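Local atomic coordinates of serpin-ZX (Arabidopsis thaliana, PDB entry 3LE2), a protein that inhibits cysteine proteases such as metacaspase-9 and RD21A through cleavage of its reactive center loop, restraining programmed cell death. Residues A[101-106]-A[127-132]; A[273-278]-A[361-366]. All blocks are in the same frame, centred on the assembly; numbering follows the deposited sequence.

Contact 1: A[101-106]-A[127-132]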
ATOM      1  N   TRP A 101      16.513  -1.847 -13.080  1.00 34.45           N
ATOM      2  CA  TRP A 101      17.924  -2.023 -13.383  1.00 34.01           C
ATOM      3  C   TRP A 101      18.119  -3.384 -14.020  1.00 27.53           C
ATOM      4  O   TRP A 101      17.546  -4.383 -13.584  1.00 29.74           O
ATOM      5  CB  TRP A 101      18.775  -1.943 -12.105  1.00 37.26           C
ATOM      6  CG  TRP A 101      19.073  -0.535 -11.611  1.00 38.38           C
ATOM      7  CD1 TRP A 101      20.256   0.152 -11.736  1.00 37.66           C
ATOM      8  CD2 TRP A 101      18.175   0.345 -10.916  1.00 31.91           C
ATOM      9  NE1 TRP A 101      20.145   1.401 -11.164  1.00 36.22           N
ATOM     10  CE2 TRP A 101      18.881   1.541 -10.649  1.00 36.28           C
ATOM     11  CE3 TRP A 101      16.844   0.233 -10.487  1.00 33.24           C
ATOM     12  CZ2 TRP A 101      18.302   2.614  -9.975  1.00 32.86           C
ATOM     13  CZ3 TRP A 101      16.273   1.297  -9.823  1.00 29.79           C
ATOM     14  CH2 TRP A 101      17.000   2.475  -9.578  1.00 32.60           C
ATOM     15  N   ILE A 102      18.960  -3.434 -15.033  1.00 31.73           N
ATOM     16  CA  ILE A 102      19.226  -4.693 -15.706  1.00 38.85           C
ATOM     17  C   ILE A 102      20.731  -4.930 -15.768  1.00 40.47           C
ATOM     18  O   ILE A 102      21.509  -3.973 -15.846  1.00 42.53           O
ATOM     19  CB  ILE A 102      18.614  -4.666 -17.126  1.00 47.04           C
ATOM     20  CG1 ILE A 102      18.335  -6.078 -17.619  1.00 42.07           C
ATOM     21  CG2 ILE A 102      19.502  -3.873 -18.095  1.00 46.26           C
ATOM     22  CD1 ILE A 102      17.355  -6.109 -18.742  1.00 48.72           C
ATOM     23  N   ASP A 103      21.166  -6.184 -15.717  1.00 38.08           N
ATOM     24  CA  ASP A 103      22.596  -6.419 -15.860  1.00 47.90           C
ATOM     25  C   ASP A 103      23.093  -5.834 -17.174  1.00 52.67           C
ATOM     26  O   ASP A 103      22.469  -6.033 -18.222  1.00 46.08           O
ATOM     27  CB  ASP A 103      22.973  -7.890 -15.792  1.00 45.84           C
ATOM     28  CG  ASP A 103      24.475  -8.074 -15.736  1.00 52.00           C
ATOM     29  OD1 ASP A 103      25.089  -7.463 -14.840  1.00 43.87           O
ATOM     30  OD2 ASP A 103      25.044  -8.784 -16.595  1.00 55.20           O
ATOM     31  N   LYS A 104      24.226  -5.131 -17.114  1.00 46.61           N
ATOM     32  CA  LYS A 104      24.730  -4.380 -18.261  1.00 49.21           C
ATOM     33  C   LYS A 104      25.105  -5.265 -19.458  1.00 48.75           C
ATOM     34  O   LYS A 104      25.401  -4.757 -20.536  1.00 45.81           O
ATOM     35  CB  LYS A 104      25.913  -3.503 -17.856  1.00 46.21           C
ATOM     36  CG  LYS A 104      27.227  -4.246 -17.762  1.00 42.36           C
ATOM     37  CD  LYS A 104      28.377  -3.285 -17.474  1.00 52.36           C
ATOM     38  CE  LYS A 104      29.707  -4.022 -17.417  1.00 50.04           C
ATOM     39  NZ  LYS A 104      30.831  -3.100 -17.107  1.00 64.23           N
ATOM     40  N   SER A 105      25.093  -6.581 -19.267  1.00 46.76           N
ATOM     41  CA  SER A 105      25.205  -7.502 -20.389  1.00 44.63           C
ATOM     42  C   SER A 105      23.949  -7.399 -21.266  1.00 55.57           C
ATOM     43  O   SER A 105      23.849  -8.024 -22.323  1.00 55.80           O
ATOM     44  CB  SER A 105      25.401  -8.941 -19.900  1.00 44.71           C
ATOM     45  OG  SER A 105      24.232  -9.452 -19.278  1.00 40.59           O
ATOM     46  N   LEU A 106      22.990  -6.602 -20.810  1.00 48.38           N
ATOM     47  CA  LEU A 106      21.763  -6.389 -21.549  1.00 41.35           C
ATOM     48  C   LEU A 106      21.525  -4.899 -21.711  1.00 52.44           C
ATOM     49  O   LEU A 106      22.282  -4.072 -21.197  1.00 52.83           O
ATOM     50  CB  LEU A 106      20.584  -7.032 -20.822  1.00 47.44           C
ATOM     51  CG  LEU A 106      20.751  -8.524 -20.524  1.00 48.98           C
ATOM     52  CD1 LEU A 106      19.840  -8.985 -19.402  1.00 39.44           C
ATOM     53  CD2 LEU A 106      20.514  -9.329 -21.775  1.00 62.12           C
ATOM     54  N   ALA A 127      23.333  -2.016 -14.826  1.00 39.31           N
ATOM     55  CA  ALA A 127      24.191  -2.115 -13.664  1.00 39.88           C
ATOM     56  C   ALA A 127      25.115  -3.303 -13.841  1.00 40.79           C
ATOM     57  O   ALA A 127      24.832  -4.212 -14.621  1.00 42.97           O
ATOM     58  CB  ALA A 127      23.358  -2.267 -12.409  1.00 32.94           C
ATOM     59  N   ASP A 128      26.224  -3.286 -13.117  1.00 39.66           N
ATOM     60  CA  ASP A 128      27.199  -4.351 -13.193  1.00 37.87           C
ATOM     61  C   ASP A 128      26.929  -5.369 -12.095  1.00 45.00           C
ATOM     62  O   ASP A 128      27.751  -5.540 -11.199  1.00 43.97           O
ATOM     63  CB  ASP A 128      28.599  -3.765 -13.015  1.00 41.64           C
ATOM     64  CG  ASP A 128      29.702  -4.741 -13.395  1.00 46.91           C
ATOM     65  OD1 ASP A 128      29.388  -5.917 -13.697  1.00 47.70           O
ATOM     66  OD2 ASP A 128      30.886  -4.319 -13.394  1.00 53.33           O
ATOM     67  N   PHE A 129      25.776  -6.031 -12.145  1.00 39.00           N
ATOM     68  CA  PHE A 129      25.478  -7.060 -11.147  1.00 39.16           C
ATOM     69  C   PHE A 129      26.553  -8.146 -11.167  1.00 37.26           C
ATOM     70  O   PHE A 129      26.940  -8.684 -10.128  1.00 41.38           O
ATOM     71  CB  PHE A 129      24.096  -7.696 -11.381  1.00 40.73           C
ATOM     72  CG  PHE A 129      22.928  -6.767 -11.126  1.00 36.66           C
ATOM     73  CD1 PHE A 129      22.131  -6.326 -12.175  1.00 37.75           C
ATOM     74  CD2 PHE A 129      22.613  -6.359  -9.835  1.00 30.42           C
ATOM     75  CE1 PHE A 129      21.042  -5.474 -11.938  1.00 39.08           C
ATOM     76  CE2 PHE A 129      21.543  -5.520  -9.586  1.00 33.01           C
ATOM     77  CZ  PHE A 129      20.750  -5.075 -10.636  1.00 34.94           C
ATOM     78  N   GLN A 130      27.033  -8.465 -12.359  1.00 41.27           N
ATOM     79  CA  GLN A 130      27.969  -9.574 -12.545  1.00 44.42           C
ATOM     80  C   GLN A 130      29.221  -9.479 -11.658  1.00 43.07           C
ATOM     81  O   GLN A 130      29.635 -10.470 -11.054  1.00 42.01           O
ATOM     82  CB  GLN A 130      28.358  -9.678 -14.022  1.00 43.16           C
ATOM     83  CG  GLN A 130      28.884 -11.030 -14.429  1.00 52.78           C
ATOM     84  CD  GLN A 130      28.289 -11.503 -15.736  1.00 56.41           C
ATOM     85  OE1 GLN A 130      27.407 -10.853 -16.309  1.00 53.18           O
ATOM     86  NE2 GLN A 130      28.765 -12.647 -16.218  1.00 61.35           N
ATOM     87  N   SER A 131      29.807  -8.287 -11.574  1.00 36.86           N
ATOM     88  CA  SER A 131      31.034  -8.092 -10.806  1.00 46.33           C
ATOM     89  C   SER A 131      30.911  -7.114  -9.632  1.00 46.99           C
ATOM     90  O   SER A 131      31.764  -7.106  -8.749  1.00 40.77           O
ATOM     91  CB  SER A 131      32.172  -7.637 -11.732  1.00 48.89           C
ATOM     92  OG  SER A 131      32.500  -8.643 -12.681  1.00 49.31           O
ATOM     93  N   LYS A 132      29.865  -6.293  -9.615  1.00 42.59           N
ATOM     94  CA  LYS A 132      29.770  -5.224  -8.614  1.00 39.71           C
ATOM     95  C   LYS A 132      28.423  -5.141  -7.912  1.00 40.18           C
ATOM     96  O   LYS A 132      27.942  -4.040  -7.614  1.00 33.32           O
ATOM     97  CB  LYS A 132      30.051  -3.869  -9.254  1.00 35.15           C
ATOM     98  CG  LYS A 132      31.422  -3.729  -9.879  1.00 48.06           C
ATOM     99  CD  LYS A 132      31.640  -2.281 -10.300  1.00 56.59           C
ATOM    100  CE  LYS A 132      32.692  -2.156 -11.390  1.00 74.23           C
ATOM    101  NZ  LYS A 132      32.542  -0.867 -12.126  1.00 87.12           N
TER

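Contact 2: A[273-278]-A[361-366]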
ATOM      1  N   LYS A 273     -21.650   8.617  17.873  1.00 47.65           N
ATOM      2  CA  LYS A 273     -21.206   8.823  19.238  1.00 50.87           C
ATOM      3  C   LYS A 273     -20.397   7.612  19.677  1.00 47.68           C
ATOM      4  O   LYS A 273     -20.834   6.468  19.505  1.00 44.36           O
ATOM      5  CB  LYS A 273     -22.424   9.009  20.153  1.00 49.60           C
ATOM      6  CG  LYS A 273     -22.121   9.562  21.544  1.00 67.89           C
ATOM      7  CD  LYS A 273     -23.415   9.779  22.336  1.00 74.74           C
ATOM      8  CE  LYS A 273     -23.249  10.842  23.422  1.00 85.59           C
ATOM      9  NZ  LYS A 273     -22.957  12.199  22.860  1.00 92.54           N
ATOM     10  N   VAL A 274     -19.218   7.861  20.241  1.00 42.78           N
ATOM     11  CA  VAL A 274     -18.402   6.784  20.793  1.00 40.44           C
ATOM     12  C   VAL A 274     -18.420   6.872  22.312  1.00 48.50           C
ATOM     13  O   VAL A 274     -18.414   7.966  22.872  1.00 58.25           O
ATOM     14  CB  VAL A 274     -16.935   6.872  20.314  1.00 48.35           C
ATOM     15  CG1 VAL A 274     -16.852   6.733  18.802  1.00 43.47           C
ATOM     16  CG2 VAL A 274     -16.302   8.187  20.772  1.00 46.03           C
ATOM     17  N   ARG A 275     -18.461   5.731  22.984  1.00 45.10           N
ATOM     18  CA  ARG A 275     -18.279   5.742  24.427  1.00 49.03           C
ATOM     19  C   ARG A 275     -16.795   5.520  24.746  1.00 45.93           C
ATOM     20  O   ARG A 275     -16.076   6.448  25.115  1.00 42.47           O
ATOM     21  CB  ARG A 275     -19.166   4.702  25.111  1.00 35.95           C
ATOM     22  CG  ARG A 275     -18.721   4.415  26.529  1.00 50.78           C
ATOM     23  CD  ARG A 275     -19.781   3.716  27.334  1.00 56.16           C
ATOM     24  NE  ARG A 275     -20.118   2.404  26.806  1.00 54.38           N
ATOM     25  CZ  ARG A 275     -19.560   1.267  27.202  1.00 53.40           C
ATOM     26  NH1 ARG A 275     -18.610   1.275  28.130  1.00 72.08           N
ATOM     27  NH2 ARG A 275     -19.952   0.120  26.662  1.00 65.64           N
ATOM     28  N   GLU A 276     -16.334   4.289  24.587  1.00 44.83           N
ATOM     29  CA  GLU A 276     -14.910   4.009  24.682  1.00 46.29           C
ATOM     30  C   GLU A 276     -14.265   4.010  23.304  1.00 39.89           C
ATOM     31  O   GLU A 276     -14.730   3.321  22.393  1.00 38.37           O
ATOM     32  CB  GLU A 276     -14.671   2.674  25.374  1.00 47.35           C
ATOM     33  CG  GLU A 276     -14.340   2.817  26.833  1.00 56.10           C
ATOM     34  CD  GLU A 276     -13.338   1.778  27.271  1.00 83.13           C
ATOM     35  OE1 GLU A 276     -12.120   2.079  27.262  1.00 67.11           O
ATOM     36  OE2 GLU A 276     -13.768   0.651  27.603  1.00 96.94           O
ATOM     37  N   PHE A 277     -13.194   4.787  23.166  1.00 31.51           N
ATOM     38  CA  PHE A 277     -12.519   4.972  21.884  1.00 39.91           C
ATOM     39  C   PHE A 277     -11.002   5.028  22.042  1.00 39.94           C
ATOM     40  O   PHE A 277     -10.464   6.030  22.509  1.00 38.23           O
ATOM     41  CB  PHE A 277     -12.998   6.258  21.220  1.00 32.59           C
ATOM     42  CG  PHE A 277     -12.441   6.473  19.849  1.00 30.94           C
ATOM     43  CD1 PHE A 277     -12.736   5.594  18.825  1.00 37.62           C
ATOM     44  CD2 PHE A 277     -11.633   7.557  19.582  1.00 33.95           C
ATOM     45  CE1 PHE A 277     -12.222   5.785  17.559  1.00 35.93           C
ATOM     46  CE2 PHE A 277     -11.117   7.759  18.322  1.00 32.57           C
ATOM     47  CZ  PHE A 277     -11.412   6.874  17.307  1.00 39.92           C
ATOM     48  N   LYS A 278     -10.315   3.957  21.649  1.00 40.56           N
ATOM     49  CA  LYS A 278      -8.869   3.879  21.857  1.00 35.76           C
ATOM     50  C   LYS A 278      -8.109   3.419  20.620  1.00 35.30           C
ATOM     51  O   LYS A 278      -8.362   2.335  20.091  1.00 32.43           O
ATOM     52  CB  LYS A 278      -8.552   2.955  23.033  1.00 36.71           C
ATOM     53  CG  LYS A 278      -9.081   3.442  24.369  1.00 39.89           C
ATOM     54  CD  LYS A 278      -8.384   4.718  24.817  1.00 48.02           C
ATOM     55  CE  LYS A 278      -8.999   5.260  26.101  1.00 55.63           C
ATOM     56  NZ  LYS A 278      -8.997   4.236  27.190  1.00 62.54           N
ATOM     57  N   GLU A 361     -24.644   4.807  21.392  1.00 60.63           N
ATOM     58  CA  GLU A 361     -23.199   4.935  21.442  1.00 58.23           C
ATOM     59  C   GLU A 361     -22.490   3.613  21.178  1.00 56.04           C
ATOM     60  O   GLU A 361     -23.076   2.536  21.308  1.00 52.36           O
ATOM     61  CB  GLU A 361     -22.733   5.598  22.743  1.00 58.77           C
ATOM     62  CG  GLU A 361     -23.284   4.995  24.013  1.00 67.34           C
ATOM     63  CD  GLU A 361     -22.873   5.780  25.246  1.00 66.40           C
ATOM     64  OE1 GLU A 361     -22.355   6.914  25.101  1.00 61.77           O
ATOM     65  OE2 GLU A 361     -23.070   5.258  26.365  1.00 83.16           O
ATOM     66  N   ILE A 362     -21.226   3.712  20.785  1.00 44.55           N
ATOM     67  CA  ILE A 362     -20.497   2.559  20.300  1.00 42.09           C
ATOM     68  C   ILE A 362     -19.055   2.623  20.788  1.00 40.66           C
ATOM     69  O   ILE A 362     -18.524   3.706  21.035  1.00 37.75           O
ATOM     70  CB  ILE A 362     -20.537   2.511  18.755  1.00 35.47           C
ATOM     71  CG1 ILE A 362     -20.358   1.093  18.246  1.00 38.94           C
ATOM     72  CG2 ILE A 362     -19.480   3.410  18.145  1.00 37.07           C
ATOM     73  CD1 ILE A 362     -20.309   1.036  16.753  1.00 45.61           C
ATOM     74  N   ASP A 363     -18.438   1.460  20.957  1.00 41.09           N
ATOM     75  CA  ASP A 363     -17.024   1.396  21.321  1.00 43.66           C
ATOM     76  C   ASP A 363     -16.175   0.982  20.129  1.00 39.79           C
ATOM     77  O   ASP A 363     -16.582   0.158  19.302  1.00 31.73           O
ATOM     78  CB  ASP A 363     -16.770   0.418  22.477  1.00 38.61           C
ATOM     79  CG  ASP A 363     -17.363   0.895  23.796  1.00 44.79           C
ATOM     80  OD1 ASP A 363     -17.584   2.111  23.958  1.00 46.22           O
ATOM     81  OD2 ASP A 363     -17.609   0.044  24.673  1.00 44.99           O
ATOM     82  N   PHE A 364     -14.996   1.578  20.043  1.00 34.88           N
ATOM     83  CA  PHE A 364     -13.987   1.111  19.126  1.00 30.75           C
ATOM     84  C   PHE A 364     -12.667   1.163  19.900  1.00 34.58           C
ATOM     85  O   PHE A 364     -12.033   2.211  20.009  1.00 32.30           O
ATOM     86  CB  PHE A 364     -13.947   1.980  17.869  1.00 23.40           C
ATOM     87  CG  PHE A 364     -13.090   1.413  16.773  1.00 25.57           C
ATOM     88  CD1 PHE A 364     -13.646   0.626  15.776  1.00 26.97           C
ATOM     89  CD2 PHE A 364     -11.721   1.649  16.753  1.00 28.75           C
ATOM     90  CE1 PHE A 364     -12.858   0.086  14.771  1.00 22.81           C
ATOM     91  CE2 PHE A 364     -10.921   1.123  15.749  1.00 27.83           C
ATOM     92  CZ  PHE A 364     -11.495   0.337  14.756  1.00 28.18           C
ATOM     93  N   VAL A 365     -12.282   0.032  20.477  1.00 30.67           N
ATOM     94  CA  VAL A 365     -11.075  -0.028  21.300  1.00 36.64           C
ATOM     95  C   VAL A 365     -10.071  -0.986  20.674  1.00 31.74           C
ATOM     96  O   VAL A 365     -10.228  -2.200  20.744  1.00 30.80           O
ATOM     97  CB  VAL A 365     -11.402  -0.448  22.746  1.00 39.07           C
ATOM     98  CG1 VAL A 365     -10.110  -0.625  23.569  1.00 35.37           C
ATOM     99  CG2 VAL A 365     -12.330   0.582  23.389  1.00 29.90           C
ATOM    100  N   ALA A 366      -9.054  -0.430  20.034  1.00 28.62           N
ATOM    101  CA  ALA A 366      -8.164  -1.239  19.219  1.00 30.31           C
ATOM    102  C   ALA A 366      -6.981  -1.722  20.047  1.00 35.71           C
ATOM    103  O   ALA A 366      -5.828  -1.377  19.778  1.00 33.39           O
ATOM    104  CB  ALA A 366      -7.690  -0.446  18.019  1.00 27.19           C
TER

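Contact 1: A[101-106]-A[127-132]
Phe129 and Ala127 pack against Trp101 on the buried side of this contact. The CZ atom of Phe129 comes 4.0 Å from Trp101 CB, and the ring meets the backbone of Ile102 and Asp103 with its edge, while the small Ala127 sets its methyl over one face of the Phe129 ring, toward its rim, and at the edge of the indole. Val136 of helix 129-147 touches Ala127 and Phe129, and Val140 touches Trp101, so large flat groups fill the seam between strand and helix and a methyl fits where they converge. Two backbone bonds close the seam: Ala127 N donates to Ile102 O over 2.9 Å, and Lys104 N to Ala127 O over 2.7 Å. Asp103, whose neighbours Ile102 and Lys104 make these bonds, sends its side chain on to the helix. With CG anti to the backbone N (chi1 -172°), Asp103 OD1 accepts a weak bond from Gln130 N at 3.3 Å. Ser105 OG donates to Asp103 OD2 at 2.9 Å, which ties the carboxylate back to its own turn. The solvent side is looser. There the extended Lys104 runs alongside Asp128, and Lys104 NZ stays 3.9 Å from Asp128 OD2, a long salt bridge, as may be expected of an exposed lysine whose partner is already engaged in capping: Asp128 OD1 accepts from Ser131 N at 3.2 Å. The whole is a parallel strand pairing at the edge of the serpin's large central sheet, running directly into an aspartate N-capped helix.

Contact 2: A[273-278]-A[361-366]
Asp363 turns CG anti to its carbonyl carbon (chi1 -68°), and Arg275 sends CG away from its own backbone N (chi1 164°) before bending at chi3, which brings guanidinium and carboxylate together. Asp363 OD2 sits over one face of the guanidinium, 3.1 Å from Arg275 NH2; because OD2 lies well above that plane, toward its rim, no N-H points at it and the attraction is one of charge alone. Asp363 OD1 accepts from Glu276 N at 2.6 Å, the donor coming from above the carboxylate plane with an N-H...O angle of 162°. A short acidic side chain suits this place, for the chain corner at 275 and 276 makes a beta bulge in the parallel pairing, and the carboxylate takes up an amide there. Regular bonding resumes beyond it: Phe364 N donates to Glu276 O at 2.9 Å and Ala366 N to Lys278 O at 2.9 Å. Val274, Ile362, Phe277 and Phe364 share one face, where Phe277 CD1 meets Phe364 CB at 3.9 Å; Lys278 and Val365 lie on the other. Residues 361-363 end the reactive center loop, so the pairing fixes its C-terminal end to strands 271-274 and 277-289. The apolar face rests on Val214 of strand 212-217, Leu223 of strand 220-226, and Phe240 and Leu242 of strand 236-243.

Contacts 1 and 2 lie on opposite sides of the chain's centre, about 55 Å between their centres and about 37 Å between nearest atoms. They come in series, the first complete before the second begins, and a path of paired strands joins them: 93-103 to 167-176, then 326-335, then 277-289, which enters contact 2. Strand 326-335 leads toward the reactive center loop, whose far end is in segment 361-366. Contact 1 is thus at an end of the body remote from the reactive bond, whereas contact 2 holds the C-terminal end of the loop and the residues that follow. In serpins generally, the cleaved loop inserts into the central sheet while the segment beyond the cleavage site stays behind.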